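Local coordinates for ABC transporter sugar binding protein (PDB 3UOR) that probably binds maltose or related sugars in the periplasm and hands them to a partner ABC transporter for uptake, at residues A[33-38]-A[61-66]; A[146-151]-A[282-287]. One frame throughout, in Å; residues are numbered along the deposited sequence.

Contact 1: A[33-38]-A[61-66]; sequences RFWAMG and DVQNIP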
ATOM      1  N   ARG A  33     -17.482  -7.447  18.701  1.00 60.96           N
ATOM      2  CA  ARG A  33     -16.207  -8.119  18.482  1.00 55.61           C
ATOM      3  C   ARG A  33     -15.482  -7.567  17.260  1.00 59.07           C
ATOM      4  O   ARG A  33     -15.975  -7.625  16.128  1.00 58.20           O
ATOM      5  CB  ARG A  33     -16.381  -9.630  18.391  1.00 55.27           C
ATOM      6  CG  ARG A  33     -16.773 -10.266  19.718  1.00 69.93           C
ATOM      7  CD  ARG A  33     -16.839 -11.773  19.590  1.00 81.47           C
ATOM      8  NE  ARG A  33     -17.652 -12.172  18.443  1.00 89.33           N
ATOM      9  CZ  ARG A  33     -17.226 -12.949  17.450  1.00 89.46           C
ATOM     10  NH1 ARG A  33     -15.985 -13.435  17.458  1.00 83.02           N
ATOM     11  NH2 ARG A  33     -18.051 -13.246  16.452  1.00 90.03           N
ATOM     12  N   PHE A  34     -14.293  -7.041  17.524  1.00 56.80           N
ATOM     13  CA  PHE A  34     -13.476  -6.341  16.541  1.00 49.07           C
ATOM     14  C   PHE A  34     -12.152  -7.092  16.371  1.00 46.87           C
ATOM     15  O   PHE A  34     -11.350  -7.165  17.300  1.00 49.49           O
ATOM     16  CB  PHE A  34     -13.229  -4.915  17.054  1.00 41.45           C
ATOM     17  CG  PHE A  34     -12.334  -4.086  16.185  1.00 48.49           C
ATOM     18  CD1 PHE A  34     -12.094  -4.427  14.864  1.00 45.17           C
ATOM     19  CD2 PHE A  34     -11.745  -2.944  16.691  1.00 46.41           C
ATOM     20  CE1 PHE A  34     -11.264  -3.650  14.067  1.00 47.95           C
ATOM     21  CE2 PHE A  34     -10.921  -2.162  15.905  1.00 44.62           C
ATOM     22  CZ  PHE A  34     -10.681  -2.515  14.584  1.00 48.75           C
ATOM     23  N   TRP A  35     -11.937  -7.670  15.195  1.00 43.13           N
ATOM     24  CA  TRP A  35     -10.677  -8.349  14.899  1.00 39.76           C
ATOM     25  C   TRP A  35      -9.735  -7.427  14.135  1.00 42.69           C
ATOM     26  O   TRP A  35     -10.133  -6.806  13.156  1.00 40.55           O
ATOM     27  CB  TRP A  35     -10.914  -9.588  14.054  1.00 42.40           C
ATOM     28  CG  TRP A  35     -11.614 -10.687  14.741  1.00 51.35           C
ATOM     29  CD1 TRP A  35     -12.145 -10.674  15.999  1.00 58.01           C
ATOM     30  CD2 TRP A  35     -11.876 -11.988  14.204  1.00 57.57           C
ATOM     31  NE1 TRP A  35     -12.723 -11.894  16.278  1.00 57.15           N
ATOM     32  CE2 TRP A  35     -12.567 -12.715  15.190  1.00 59.83           C
ATOM     33  CE3 TRP A  35     -11.592 -12.607  12.980  1.00 55.79           C
ATOM     34  CZ2 TRP A  35     -12.978 -14.032  14.990  1.00 65.86           C
ATOM     35  CZ3 TRP A  35     -11.992 -13.906  12.786  1.00 58.80           C
ATOM     36  CH2 TRP A  35     -12.683 -14.606  13.784  1.00 63.12           C
ATOM     37  N   ALA A  36      -8.485  -7.347  14.584  1.00 44.31           N
ATOM     38  CA  ALA A  36      -7.484  -6.516  13.936  1.00 41.51           C
ATOM     39  C   ALA A  36      -6.167  -7.285  13.975  1.00 50.26           C
ATOM     40  O   ALA A  36      -6.066  -8.282  14.685  1.00 51.21           O
ATOM     41  CB  ALA A  36      -7.367  -5.201  14.655  1.00 40.44           C
ATOM     42  N   MET A  37      -5.166  -6.840  13.218  1.00 44.63           N
ATOM     43  CA  MET A  37      -3.939  -7.628  13.042  1.00 45.09           C
ATOM     44  C   MET A  37      -2.659  -6.948  13.515  1.00 50.00           C
ATOM     45  O   MET A  37      -2.352  -5.832  13.096  1.00 43.18           O
ATOM     46  CB  MET A  37      -3.745  -7.999  11.576  1.00 47.65           C
ATOM     47  CG  MET A  37      -4.724  -9.023  11.044  1.00 57.61           C
ATOM     48  SD  MET A  37      -6.279  -8.248  10.615  1.00 68.20           S
ATOM     49  CE  MET A  37      -7.080  -9.543   9.669  1.00 99.38           C
ATOM     50  N   GLY A  38      -1.902  -7.635  14.363  1.00 56.83           N
ATOM     51  CA  GLY A  38      -0.576  -7.178  14.746  1.00 57.62           C
ATOM     52  C   GLY A  38      -0.523  -5.839  15.465  1.00 59.09           C
ATOM     53  O   GLY A  38      -1.386  -5.525  16.288  1.00 53.76           O
ATOM     54  N   ASP A  61     -14.627  -5.739  22.189  1.00 60.86           N
ATOM     55  CA  ASP A  61     -13.677  -6.803  22.436  1.00 63.09           C
ATOM     56  C   ASP A  61     -12.706  -6.873  21.272  1.00 61.33           C
ATOM     57  O   ASP A  61     -13.045  -7.374  20.198  1.00 59.33           O
ATOM     58  CB  ASP A  61     -14.408  -8.136  22.609  1.00 72.33           C
ATOM     59  CG  ASP A  61     -13.460  -9.319  22.665  1.00 81.31           C
ATOM     60  OD1 ASP A  61     -12.278  -9.130  23.032  1.00 88.08           O
ATOM     61  OD2 ASP A  61     -13.899 -10.441  22.333  1.00 81.99           O
ATOM     62  N   VAL A  62     -11.500  -6.355  21.479  1.00 62.30           N
ATOM     63  CA  VAL A  62     -10.496  -6.349  20.419  1.00 57.46           C
ATOM     64  C   VAL A  62      -9.636  -7.611  20.454  1.00 65.34           C
ATOM     65  O   VAL A  62      -9.010  -7.926  21.468  1.00 75.01           O
ATOM     66  CB  VAL A  62      -9.593  -5.100  20.479  1.00 51.54           C
ATOM     67  CG1 VAL A  62      -8.549  -5.153  19.377  1.00 46.82           C
ATOM     68  CG2 VAL A  62     -10.425  -3.834  20.346  1.00 57.43           C
ATOM     69  N   GLN A  63      -9.629  -8.340  19.344  1.00 59.79           N
ATOM     70  CA  GLN A  63      -8.815  -9.541  19.210  1.00 62.76           C
ATOM     71  C   GLN A  63      -7.692  -9.261  18.234  1.00 64.80           C
ATOM     72  O   GLN A  63      -7.924  -8.743  17.135  1.00 56.56           O
ATOM     73  CB  GLN A  63      -9.653 -10.715  18.695  1.00 69.08           C
ATOM     74  CG  GLN A  63     -10.471 -11.430  19.756  1.00 84.57           C
ATOM     75  CD  GLN A  63      -9.634 -12.400  20.569  1.00 97.43           C
ATOM     76  OE1 GLN A  63      -9.193 -12.082  21.676  1.00101.62           O
ATOM     77  NE2 GLN A  63      -9.400 -13.588  20.015  1.00 98.73           N
ATOM     78  N   ASN A  64      -6.475  -9.605  18.643  1.00 70.85           N
ATOM     79  CA  ASN A  64      -5.296  -9.442  17.800  1.00 64.78           C
ATOM     80  C   ASN A  64      -4.994 -10.734  17.073  1.00 64.30           C
ATOM     81  O   ASN A  64      -4.535 -11.704  17.672  1.00 68.72           O
ATOM     82  CB  ASN A  64      -4.086  -9.020  18.643  1.00 62.42           C
ATOM     83  CG  ASN A  64      -2.820  -8.837  17.813  1.00 62.72           C
ATOM     84  OD1 ASN A  64      -2.691  -9.370  16.710  1.00 69.64           O
ATOM     85  ND2 ASN A  64      -1.875  -8.084  18.352  1.00 60.99           N
ATOM     86  N   ILE A  65      -5.260 -10.745  15.775  1.00 62.23           N
ATOM     87  CA  ILE A  65      -4.988 -11.909  14.949  1.00 61.76           C
ATOM     88  C   ILE A  65      -3.757 -11.652  14.113  1.00 59.51           C
ATOM     89  O   ILE A  65      -3.641 -10.602  13.500  1.00 63.99           O
ATOM     90  CB  ILE A  65      -6.153 -12.188  14.021  1.00 55.41           C
ATOM     91  CG1 ILE A  65      -7.441 -12.195  14.835  1.00 56.35           C
ATOM     92  CG2 ILE A  65      -5.937 -13.499  13.287  1.00 59.61           C
ATOM     93  CD1 ILE A  65      -8.632 -12.505  14.038  1.00 64.74           C
ATOM     94  N   PRO A  66      -2.819 -12.608  14.097  1.00 67.23           N
ATOM     95  CA  PRO A  66      -1.618 -12.465  13.270  1.00 66.66           C
ATOM     96  C   PRO A  66      -1.993 -12.501  11.796  1.00 60.66           C
ATOM     97  O   PRO A  66      -2.806 -13.327  11.388  1.00 69.75           O
ATOM     98  CB  PRO A  66      -0.792 -13.698  13.644  1.00 71.01           C
ATOM     99  CG  PRO A  66      -1.305 -14.107  14.993  1.00 69.31           C
ATOM    100  CD  PRO A  66      -2.767 -13.810  14.944  1.00 68.82           C
TER

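Contact 2: A[146-151]-A[282-287]; sequences LLFYRK and GNWGTA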
ATOM      1  N   LEU A 146       7.304   5.232  -1.381  1.00 20.00           N
ATOM      2  CA  LEU A 146       7.908   6.388  -2.036  1.00 22.56           C
ATOM      3  C   LEU A 146       9.379   6.427  -1.626  1.00 25.98           C
ATOM      4  O   LEU A 146       9.865   5.484  -0.992  1.00 34.51           O
ATOM      5  CB  LEU A 146       7.138   7.682  -1.668  1.00 22.28           C
ATOM      6  CG  LEU A 146       6.861   8.000  -0.196  1.00 27.86           C
ATOM      7  CD1 LEU A 146       8.154   8.012   0.610  1.00 23.89           C
ATOM      8  CD2 LEU A 146       6.076   9.339   0.001  1.00 26.91           C
ATOM      9  N   LEU A 147      10.101   7.493  -1.964  1.00 30.72           N
ATOM     10  CA  LEU A 147      11.551   7.511  -1.729  1.00 29.35           C
ATOM     11  C   LEU A 147      11.986   8.113  -0.404  1.00 32.73           C
ATOM     12  O   LEU A 147      11.742   9.276  -0.151  1.00 34.50           O
ATOM     13  CB  LEU A 147      12.270   8.271  -2.852  1.00 26.98           C
ATOM     14  CG  LEU A 147      11.974   7.818  -4.280  1.00 31.86           C
ATOM     15  CD1 LEU A 147      12.522   8.842  -5.257  1.00 26.47           C
ATOM     16  CD2 LEU A 147      12.572   6.439  -4.558  1.00 29.79           C
ATOM     17  N   PHE A 148      12.649   7.322   0.427  1.00 32.06           N
ATOM     18  CA  PHE A 148      13.440   7.850   1.531  1.00 29.87           C
ATOM     19  C   PHE A 148      14.784   8.181   0.920  1.00 35.77           C
ATOM     20  O   PHE A 148      15.287   7.408   0.115  1.00 36.05           O
ATOM     21  CB  PHE A 148      13.619   6.783   2.625  1.00 31.43           C
ATOM     22  CG  PHE A 148      12.376   6.519   3.410  1.00 34.80           C
ATOM     23  CD1 PHE A 148      12.232   7.017   4.702  1.00 35.09           C
ATOM     24  CD2 PHE A 148      11.334   5.812   2.857  1.00 28.49           C
ATOM     25  CE1 PHE A 148      11.071   6.790   5.429  1.00 39.50           C
ATOM     26  CE2 PHE A 148      10.161   5.593   3.584  1.00 32.78           C
ATOM     27  CZ  PHE A 148      10.036   6.078   4.869  1.00 32.06           C
ATOM     28  N   TYR A 149      15.373   9.316   1.292  1.00 32.91           N
ATOM     29  CA  TYR A 149      16.619   9.743   0.670  1.00 30.27           C
ATOM     30  C   TYR A 149      17.577  10.429   1.621  1.00 37.25           C
ATOM     31  O   TYR A 149      17.152  11.072   2.583  1.00 37.78           O
ATOM     32  CB  TYR A 149      16.362  10.656  -0.530  1.00 31.75           C
ATOM     33  CG  TYR A 149      15.807  12.016  -0.190  1.00 35.72           C
ATOM     34  CD1 TYR A 149      14.456  12.184   0.136  1.00 32.30           C
ATOM     35  CD2 TYR A 149      16.628  13.138  -0.197  1.00 36.32           C
ATOM     36  CE1 TYR A 149      13.935  13.446   0.446  1.00 37.67           C
ATOM     37  CE2 TYR A 149      16.124  14.402   0.106  1.00 39.88           C
ATOM     38  CZ  TYR A 149      14.780  14.552   0.425  1.00 38.88           C
ATOM     39  OH  TYR A 149      14.295  15.801   0.704  1.00 38.89           O
ATOM     40  N   ARG A 150      18.872  10.275   1.336  1.00 32.99           N
ATOM     41  CA  ARG A 150      19.929  10.993   2.039  1.00 39.02           C
ATOM     42  C   ARG A 150      20.133  12.359   1.391  1.00 39.92           C
ATOM     43  O   ARG A 150      20.611  12.450   0.254  1.00 36.59           O
ATOM     44  CB  ARG A 150      21.232  10.196   2.000  1.00 34.00           C
ATOM     45  CG  ARG A 150      21.190   8.887   2.806  1.00 34.11           C
ATOM     46  CD  ARG A 150      21.646   9.114   4.239  1.00 37.40           C
ATOM     47  NE  ARG A 150      22.944   9.809   4.302  1.00 40.04           N
ATOM     48  CZ  ARG A 150      24.125   9.190   4.323  1.00 49.04           C
ATOM     49  NH1 ARG A 150      24.186   7.865   4.295  1.00 55.81           N
ATOM     50  NH2 ARG A 150      25.250   9.893   4.385  1.00 42.65           N
ATOM     51  N   LYS A 151      19.751  13.415   2.111  1.00 33.94           N
ATOM     52  CA  LYS A 151      19.863  14.784   1.614  1.00 36.78           C
ATOM     53  C   LYS A 151      21.305  15.165   1.305  1.00 40.69           C
ATOM     54  O   LYS A 151      21.598  15.747   0.259  1.00 41.65           O
ATOM     55  CB  LYS A 151      19.288  15.776   2.625  1.00 36.92           C
ATOM     56  CG  LYS A 151      17.797  15.646   2.838  1.00 52.88           C
ATOM     57  CD  LYS A 151      17.280  16.694   3.824  1.00 64.48           C
ATOM     58  CE  LYS A 151      15.776  16.520   4.066  1.00 72.27           C
ATOM     59  NZ  LYS A 151      15.242  17.418   5.129  1.00 74.43           N
ATOM     60  N   GLY A 282      17.941  15.533  10.288  1.00 60.56           N
ATOM     61  CA  GLY A 282      17.645  16.421   9.172  1.00 57.30           C
ATOM     62  C   GLY A 282      18.476  16.276   7.895  1.00 60.25           C
ATOM     63  O   GLY A 282      18.351  17.097   6.985  1.00 63.39           O
ATOM     64  N   ASN A 283      19.323  15.254   7.814  1.00 49.72           N
ATOM     65  CA  ASN A 283      20.026  14.958   6.569  1.00 54.24           C
ATOM     66  C   ASN A 283      19.377  13.845   5.743  1.00 49.23           C
ATOM     67  O   ASN A 283      19.975  13.337   4.797  1.00 54.69           O
ATOM     68  CB  ASN A 283      21.504  14.660   6.822  1.00 66.94           C
ATOM     69  CG  ASN A 283      22.320  15.923   7.011  1.00 86.18           C
ATOM     70  OD1 ASN A 283      22.590  16.650   6.050  1.00 94.27           O
ATOM     71  ND2 ASN A 283      22.703  16.204   8.254  1.00 92.67           N
ATOM     72  N   TRP A 284      18.152  13.469   6.100  1.00 31.94           N
ATOM     73  CA  TRP A 284      17.389  12.549   5.273  1.00 38.46           C
ATOM     74  C   TRP A 284      15.933  12.970   5.269  1.00 41.69           C
ATOM     75  O   TRP A 284      15.476  13.666   6.170  1.00 42.70           O
ATOM     76  CB  TRP A 284      17.521  11.113   5.780  1.00 29.72           C
ATOM     77  CG  TRP A 284      16.944  10.925   7.147  1.00 34.81           C
ATOM     78  CD1 TRP A 284      17.528  11.266   8.338  1.00 32.01           C
ATOM     79  CD2 TRP A 284      15.665  10.361   7.475  1.00 35.40           C
ATOM     80  NE1 TRP A 284      16.697  10.939   9.377  1.00 40.70           N
ATOM     81  CE2 TRP A 284      15.545  10.389   8.877  1.00 37.72           C
ATOM     82  CE3 TRP A 284      14.601   9.859   6.720  1.00 35.19           C
ATOM     83  CZ2 TRP A 284      14.420   9.925   9.535  1.00 37.08           C
ATOM     84  CZ3 TRP A 284      13.480   9.395   7.375  1.00 37.19           C
ATOM     85  CH2 TRP A 284      13.397   9.430   8.770  1.00 43.16           C
ATOM     86  N   GLY A 285      15.205  12.540   4.249  1.00 41.05           N
ATOM     87  CA  GLY A 285      13.809  12.874   4.144  1.00 38.34           C
ATOM     88  C   GLY A 285      13.060  11.906   3.277  1.00 41.85           C
ATOM     89  O   GLY A 285      13.592  10.862   2.908  1.00 36.89           O
ATOM     90  N   THR A 286      11.826  12.266   2.948  1.00 32.44           N
ATOM     91  CA  THR A 286      10.991  11.455   2.094  1.00 36.12           C
ATOM     92  C   THR A 286      10.537  12.313   0.914  1.00 39.99           C
ATOM     93  O   THR A 286      10.373  13.516   1.063  1.00 36.57           O
ATOM     94  CB  THR A 286       9.766  10.979   2.874  1.00 41.66           C
ATOM     95  OG1 THR A 286       9.052  12.117   3.345  1.00 36.17           O
ATOM     96  CG2 THR A 286      10.179  10.148   4.074  1.00 37.29           C
ATOM     97  N   ALA A 287      10.345  11.704  -0.256  1.00 29.41           N
ATOM     98  CA  ALA A 287       9.920  12.443  -1.442  1.00 29.21           C
ATOM     99  C   ALA A 287       8.960  11.573  -2.219  1.00 33.97           C
ATOM    100  O   ALA A 287       9.127  10.367  -2.284  1.00 36.82           O
ATOM    101  CB  ALA A 287      11.131  12.829  -2.344  1.00 22.96           C
TER

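Contact 1: A[33-38]-A[61-66]
F34 and its neighbours in strand 33-36 pair in parallel with strand 61-64; the axes of the two short segments come within 4.8 Å at an angle of 25°. Four backbone bonds join them. F34 N gives to D61 O and A36 N gives to Q63 O, while Q63 N and I65 N return bonds to F34 O and A36 O. The A36 N to Q63 O bond is 3.0 Å.

Side chains alternate between the two faces. On one face F34 lies alongside V62, and both point the same way. F34 CD2 meets V62 CG2 at 4.0 Å. On the other face W35 and Q63 run side by side. W35 CD1 rests on Q63 CB at 3.7 Å, with the indole and amide planes turned 64° apart. R33 also lies next to D61 there, but the charged groups do not touch: R33 NE is 5.7 Å from D61 OD2.

At the C-terminal end of its strand, N64 reaches across to G38, just past strand 33-36. N64 OD1 takes the N-H of G38 at 3.0 Å, and the donor stands 44° out of the carbonyl plane. G38 is the N-cap of helix 39-52.

Helix 39-52 packs on the face of F34 and A36, and helix 67-79 on W35 and M37. K73 adds a cation-pi contact to W35. This is the beta-alpha-beta unit 30-36, 39-52, 58-64. The four backbone bonds carry the pairing. I65 adds apolar cover beside the W35 indole, though the exact fit of its CD1 is doubtful. The N64 bond ties the end of one strand to the start of the helix that follows the other.

Contact 2: A[146-151]-A[282-287]
F148 and T286 face each other as a non-hydrogen-bonded antiparallel pair. T286 CG2 sits over one face of the F148 ring, 4.0 Å from its centroid, in a CH-pi contact. The edge of the same ring meets W284: F148 CD1 is 3.8 Å from W284 CZ3. On the opposite face of the sheet Y149 leans across G285. Its chi1 of 69° puts CG between the backbone N and the carbonyl carbon, and the ring swings over the glycine. The ring packs directly on the G285 backbone, with Y149 CE1 3.3 Å from G285 C. Y149 CE1 also reaches A287 CB at 4.0 Å.

The backbone holds these groups in place. L147 exchanges two bonds with A287, and Y149 two with G285; Y149 N to G285 O is 2.9 Å. Past the strand end, K151 N gives to N283 O at 2.7 Å. The extended K151 chain runs on beside G282, N283 and W284.

Further out, W284 NE1 hydrogen-bonds Q276 OE1 and T286 OG1 hydrogen-bonds L357 O. R150 NH2 makes a salt bridge with D152 OD2, and R150 NH1 hydrogen-bonds F254 O. Helix 267-275 covers F148 and W284, with F272 against both rings. Helix 359-364 packs on L146 and T286. Strand 259-264 pairs with the other edge of 146-150, which leads directly into helix 151-156.

Contacts 1 and 2 do not touch. Their centres are about 34 Å apart and their nearest atoms about 19 Å. They follow one another along the chain, contact 1 closing before contact 2 opens. A chain of strand pairings connects them. Strand 30-36 of contact 1 pairs with 86-90, which pairs with 303-307, and that strand pairs with 134-150 of contact 2. Contact 1 is parallel and local, while contact 2 is antiparallel and joins parts 131 residues apart. Periplasmic sugar-binding proteins usually hold their ligand between two lobes, and the two contacts are consistent with lying in different lobes.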